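Local structure of putative efflux transporter (Bacteroides eggerthii, 4L8J) at residues K194-N199 against T229-K234; F264-S267 against T272-W275. The protein is a putative efflux transporter of the HlyD membrane-fusion family, probably acting as a periplasmic adaptor subunit of an export pump. All blocks are in the same frame, centred on the assembly; numbering follows the deposited sequence.

Overall arrangement
The two contacts share no strand or loop: contact 1 belongs to the six-stranded antiparallel barrel, contact 2 to the small sheet in the C-terminal part of this elongated chain. Their centres lie about 41 Å apart, and their nearest atoms about 22 Å. Both are partly buried. Contact 1 lies nearer the middle of the chain and is made by side chains alone, an aromatic pair and a threonine joining strand 198-205 and the residues leading into it to a connecting loop. Contact 2 combines two backbone hydrogen bonds with three packed aromatic side chains, and buries more surface. Segments 194-199 and 229-234 touch no other subunit, whereas Phe264, Val274 and Trp275 also meet the second subunit.

Contact 1: residues K194-N199 against T229-K234; sequences KGTVFN and TIYDVK
Phe198, whose backbone is hydrogen-bonded to Val188 of strand 185-190, carries its ring to Tyr231 in a T-shaped pair. It points the CZ end of its edge at the Tyr231 face, with ring centroids 4.8 Å apart and planes at 79°. CZ stands 3.4 Å above the plane of the Tyr231 ring, over its centre, and is nearly equidistant from the six ring carbons; the nearest is Tyr231 CE2, 3.5 Å from Phe198 CZ. The opposite face of the tyrosine is covered from within its own loop by Ile230 CG2, 3.9 Å above the ring plane, so the phenol ring is sandwiched between a neighbour in sequence and the phenylalanine edge. Thr196 and Tyr231 meet from opposite directions, and the methyl does the closer touching: Thr196 CG2 comes to 3.5 Å from Tyr231 CE1, approaching the ring obliquely. With chi1 at 169°, OG1 of Thr196 lies opposite its own backbone N, a rotation that leaves CG2 wedged between N and the carbonyl carbon and facing the tyrosine. Just beyond, Asp232 centres an inverse gamma turn, with a weak bond from Val233 N to Tyr231 O. The aromatic cluster extends further: Phe226 packs edge-to-face with Phe198, and Tyr193 does so with Tyr231. Tyr193 OH also bonds to Asp232 N, tying the loop to the residue just before 194-199. Phe198 lies on strand 198-205 of the antiparallel barrel, while 229-234 belongs to the loop between strands 215-221 and 238-246. The contact is apolar carbon against a ring face, so it probably rests on shape and weak C-H to pi attraction, without polar bonds between the two segments.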
loop_
_atom_site.group_PDB
_atom_site.type_symbol
_atom_site.label_atom_id
_atom_site.label_comp_id
_atom_site.label_asym_id
_atom_site.label_seq_id
_atom_site.Cartn_x
_atom_site.Cartn_y
_atom_site.Cartn_z
ATOM N N LYS A 194 -17.983 34.850 -8.556
ATOM C CA LYS A 194 -17.791 33.669 -7.722
ATOM C C LYS A 194 -19.117 32.917 -7.472
ATOM O O LYS A 194 -20.188 33.529 -7.434
ATOM C CB LYS A 194 -17.100 34.057 -6.408
ATOM C CG LYS A 194 -15.582 34.029 -6.581
ATOM C CD LYS A 194 -14.815 34.580 -5.409
ATOM C CE LYS A 194 -13.377 34.122 -5.482
ATOM N NZ LYS A 194 -12.525 34.762 -4.445
ATOM N N GLY A 195 -19.017 31.591 -7.397
ATOM C CA GLY A 195 -20.147 30.694 -7.175
ATOM C C GLY A 195 -20.639 29.974 -8.412
ATOM O O GLY A 195 -21.339 28.960 -8.301
ATOM N N THR A 196 -20.309 30.501 -9.605
ATOM C CA THR A 196 -20.727 29.862 -10.853
ATOM C C THR A 196 -19.468 29.367 -11.583
ATOM O O THR A 196 -18.501 30.108 -11.798
ATOM C CB THR A 196 -21.683 30.737 -11.695
ATOM O OG1 THR A 196 -21.839 30.162 -12.999
ATOM C CG2 THR A 196 -21.242 32.173 -11.801
ATOM N N VAL A 197 -19.496 28.087 -11.926
ATOM C CA VAL A 197 -18.395 27.378 -12.548
ATOM C C VAL A 197 -18.737 27.092 -14.006
ATOM O O VAL A 197 -19.852 26.657 -14.310
ATOM C CB VAL A 197 -18.136 26.098 -11.706
ATOM C CG1 VAL A 197 -17.243 25.101 -12.424
ATOM C CG2 VAL A 197 -17.564 26.452 -10.339
ATOM N N PHE A 198 -17.787 27.367 -14.910
ATOM C CA PHE A 198 -17.964 27.145 -16.333
ATOM C C PHE A 198 -16.974 26.124 -16.875
ATOM O O PHE A 198 -15.787 26.195 -16.564
ATOM C CB PHE A 198 -17.808 28.463 -17.118
ATOM C CG PHE A 198 -18.772 29.547 -16.707
ATOM C CD1 PHE A 198 -20.042 29.621 -17.272
ATOM C CD2 PHE A 198 -18.398 30.521 -15.781
ATOM C CE1 PHE A 198 -20.930 30.648 -16.903
ATOM C CE2 PHE A 198 -19.289 31.518 -15.392
ATOM C CZ PHE A 198 -20.545 31.585 -15.963
ATOM N N ASN A 199 -17.450 25.220 -17.734
ATOM C CA ASN A 199 -16.593 24.270 -18.407
ATOM C C ASN A 199 -15.727 25.019 -19.411
ATOM O O ASN A 199 -16.152 26.012 -20.018
ATOM C CB ASN A 199 -17.430 23.180 -19.109
ATOM C CG ASN A 199 -16.587 22.146 -19.829
ATOM O OD1 ASN A 199 -15.929 21.292 -19.208
ATOM N ND2 ASN A 199 -16.520 22.259 -21.153
ATOM N N THR A 229 -23.890 38.543 -21.813
ATOM C CA THR A 229 -24.805 39.639 -21.474
ATOM C C THR A 229 -24.999 39.641 -19.943
ATOM O O THR A 229 -25.224 40.704 -19.369
ATOM C CB THR A 229 -26.146 39.529 -22.226
ATOM O OG1 THR A 229 -26.961 38.530 -21.618
ATOM C CG2 THR A 229 -25.976 39.246 -23.721
ATOM N N ILE A 230 -24.905 38.445 -19.296
ATOM C CA ILE A 230 -25.013 38.256 -17.839
ATOM C C ILE A 230 -23.611 38.319 -17.209
ATOM O O ILE A 230 -23.405 39.069 -16.251
ATOM C CB ILE A 230 -25.733 36.921 -17.474
ATOM C CG1 ILE A 230 -27.147 36.850 -18.081
ATOM C CG2 ILE A 230 -25.759 36.680 -15.952
ATOM C CD1 ILE A 230 -27.723 35.402 -18.200
ATOM N N TYR A 231 -22.662 37.505 -17.725
ATOM C CA TYR A 231 -21.292 37.450 -17.206
ATOM C C TYR A 231 -20.371 38.293 -18.081
ATOM O O TYR A 231 -19.837 37.812 -19.082
ATOM C CB TYR A 231 -20.805 35.991 -17.091
ATOM C CG TYR A 231 -21.752 35.113 -16.309
ATOM C CD1 TYR A 231 -21.760 35.131 -14.919
ATOM C CD2 TYR A 231 -22.652 34.269 -16.960
ATOM C CE1 TYR A 231 -22.633 34.329 -14.193
ATOM C CE2 TYR A 231 -23.530 33.459 -16.244
ATOM C CZ TYR A 231 -23.511 33.488 -14.859
ATOM O OH TYR A 231 -24.385 32.711 -14.139
ATOM N N ASP A 232 -20.206 39.567 -17.690
ATOM C CA ASP A 232 -19.403 40.555 -18.406
ATOM C C ASP A 232 -17.944 40.437 -17.975
ATOM O O ASP A 232 -17.494 41.111 -17.043
ATOM C CB ASP A 232 -19.963 41.977 -18.161
ATOM C CG ASP A 232 -19.403 43.031 -19.091
ATOM O OD1 ASP A 232 -19.543 42.869 -20.326
ATOM O OD2 ASP A 232 -18.842 44.030 -18.585
ATOM N N VAL A 233 -17.217 39.549 -18.649
ATOM C CA VAL A 233 -15.810 39.252 -18.381
ATOM C C VAL A 233 -14.967 40.015 -19.399
ATOM O O VAL A 233 -15.274 39.988 -20.594
ATOM C CB VAL A 233 -15.580 37.712 -18.423
ATOM C CG1 VAL A 233 -14.102 37.369 -18.523
ATOM C CG2 VAL A 233 -16.215 37.032 -17.212
ATOM N N LYS A 234 -13.920 40.699 -18.931
ATOM C CA LYS A 234 -13.044 41.508 -19.789
ATOM C C LYS A 234 -11.578 41.053 -19.709
ATOM O O LYS A 234 -11.187 40.487 -18.686
ATOM C CB LYS A 234 -13.118 43.003 -19.363
ATOM C CG LYS A 234 -14.508 43.622 -19.322
ATOM C CD LYS A 234 -14.498 44.900 -18.507
#

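Contact 2: residues F264-S267 against T272-W275; sequences FGDS and TYVW
The Phe264 ring has Tyr273 CB over one face, 3.9 Å from the ring centroid and 25° off the normal, a CH-pi contact displaced toward the rim. Its far end, CE1 and CZ, lies over one face of the Trp275 indole: Phe264 CZ stands 3.5 Å above the indole plane, and Phe264 CE1 is 3.4 Å from Trp275 CD1. The Phe264 ring and the five-membered ring of Trp275 are inclined at 35°, neither stacked nor T-shaped. This reach depends on chi1 of 57°, which sets CG of Phe264 between N and the carbonyl carbon and folds the ring over the partner strand. The Tyr273 ring has Phe264 O at its edge, near its plane, and Asp266 CB lies obliquely 3.7 Å from Tyr273 CE2. In the backbone, Phe264 and Tyr273 form an antiparallel hydrogen-bonded pair: Phe264 N to Tyr273 O is 2.9 Å, and Tyr273 N to Phe264 O is 2.8 Å. The same Phe264 O also receives a CA-H contact from Thr272. Asp266 OD2 forms a salt bridge with Arg284, whose guanidinium makes a cation-pi contact with Tyr273. Trp275 NE1 bonds to Val315 O of the second subunit, where Val315 also packs on Phe264. The short, weakly bonded strand 264-266 runs splayed along strand 271-278, which pairs with 281-289 through backbone hydrogen bonds of Thr272 with Val287 and Val274 with Arg285.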
loop_
_atom_site.group_PDB
_atom_site.type_symbol
_atom_site.label_atom_id
_atom_site.label_comp_id
_atom_site.label_asym_id
_atom_site.label_seq_id
_atom_site.Cartn_x
_atom_site.Cartn_y
_atom_site.Cartn_z
ATOM N N PHE A 264 -18.025 5.938 11.923
ATOM C CA PHE A 264 -18.428 5.477 13.247
ATOM C C PHE A 264 -19.245 4.174 13.137
ATOM O O PHE A 264 -19.701 3.797 12.046
ATOM C CB PHE A 264 -19.212 6.584 13.996
ATOM C CG PHE A 264 -20.440 7.111 13.297
ATOM C CD1 PHE A 264 -20.356 8.200 12.433
ATOM C CD2 PHE A 264 -21.685 6.536 13.519
ATOM C CE1 PHE A 264 -21.498 8.695 11.796
ATOM C CE2 PHE A 264 -22.828 7.050 12.902
ATOM C CZ PHE A 264 -22.724 8.124 12.040
ATOM N N GLY A 265 -19.389 3.494 14.273
ATOM C CA GLY A 265 -20.126 2.241 14.363
ATOM C C GLY A 265 -21.521 2.383 14.951
ATOM O O GLY A 265 -22.082 3.477 15.023
ATOM N N ASP A 266 -22.084 1.252 15.366
ATOM C CA ASP A 266 -23.393 1.121 16.004
ATOM C C ASP A 266 -23.249 0.127 17.164
ATOM O O ASP A 266 -22.611 -0.908 16.993
ATOM C CB ASP A 266 -24.445 0.636 14.973
ATOM C CG ASP A 266 -25.903 0.828 15.376
ATOM O OD1 ASP A 266 -26.272 0.418 16.501
ATOM O OD2 ASP A 266 -26.687 1.333 14.543
ATOM N N SER A 267 -23.847 0.425 18.328
ATOM C CA SER A 267 -23.768 -0.482 19.486
ATOM C C SER A 267 -24.567 -1.782 19.234
ATOM O O SER A 267 -24.300 -2.789 19.891
ATOM C CB SER A 267 -24.243 0.210 20.763
ATOM O OG SER A 267 -25.612 0.588 20.715
ATOM N N THR A 272 -20.549 0.112 9.523
ATOM C CA THR A 272 -19.858 1.408 9.573
ATOM C C THR A 272 -20.717 2.449 8.892
ATOM O O THR A 272 -21.358 2.170 7.887
ATOM C CB THR A 272 -18.459 1.322 8.974
ATOM O OG1 THR A 272 -18.539 0.790 7.644
ATOM C CG2 THR A 272 -17.507 0.499 9.854
ATOM N N TYR A 273 -20.718 3.656 9.454
ATOM C CA TYR A 273 -21.520 4.779 8.985
ATOM C C TYR A 273 -20.732 6.059 8.902
ATOM O O TYR A 273 -19.674 6.192 9.512
ATOM C CB TYR A 273 -22.715 5.016 9.961
ATOM C CG TYR A 273 -23.569 3.792 10.201
ATOM C CD1 TYR A 273 -24.648 3.494 9.370
ATOM C CD2 TYR A 273 -23.279 2.908 11.239
ATOM C CE1 TYR A 273 -25.411 2.342 9.561
ATOM C CE2 TYR A 273 -24.033 1.753 11.435
ATOM C CZ TYR A 273 -25.117 1.489 10.612
ATOM O OH TYR A 273 -25.864 0.353 10.822
ATOM N N VAL A 274 -21.326 7.034 8.197
ATOM C CA VAL A 274 -20.929 8.438 8.126
ATOM C C VAL A 274 -22.196 9.297 8.294
ATOM O O VAL A 274 -23.313 8.807 8.078
ATOM C CB VAL A 274 -20.175 8.855 6.818
ATOM C CG1 VAL A 274 -18.834 8.138 6.670
ATOM C CG2 VAL A 274 -21.064 8.689 5.583
ATOM N N TRP A 275 -22.003 10.589 8.562
ATOM C CA TRP A 275 -23.085 11.576 8.538
ATOM C C TRP A 275 -22.961 12.316 7.230
ATOM O O TRP A 275 -21.931 12.949 7.000
ATOM C CB TRP A 275 -23.005 12.574 9.715
ATOM C CG TRP A 275 -23.312 12.034 11.076
ATOM C CD1 TRP A 275 -22.461 11.967 12.144
ATOM C CD2 TRP A 275 -24.583 11.556 11.541
ATOM N NE1 TRP A 275 -23.121 11.473 13.246
ATOM C CE2 TRP A 275 -24.423 11.198 12.900
ATOM C CE3 TRP A 275 -25.857 11.429 10.948
ATOM C CZ2 TRP A 275 -25.486 10.700 13.675
ATOM C CZ3 TRP A 275 -26.904 10.939 11.712
ATOM C CH2 TRP A 275 -26.705 10.546 13.050
#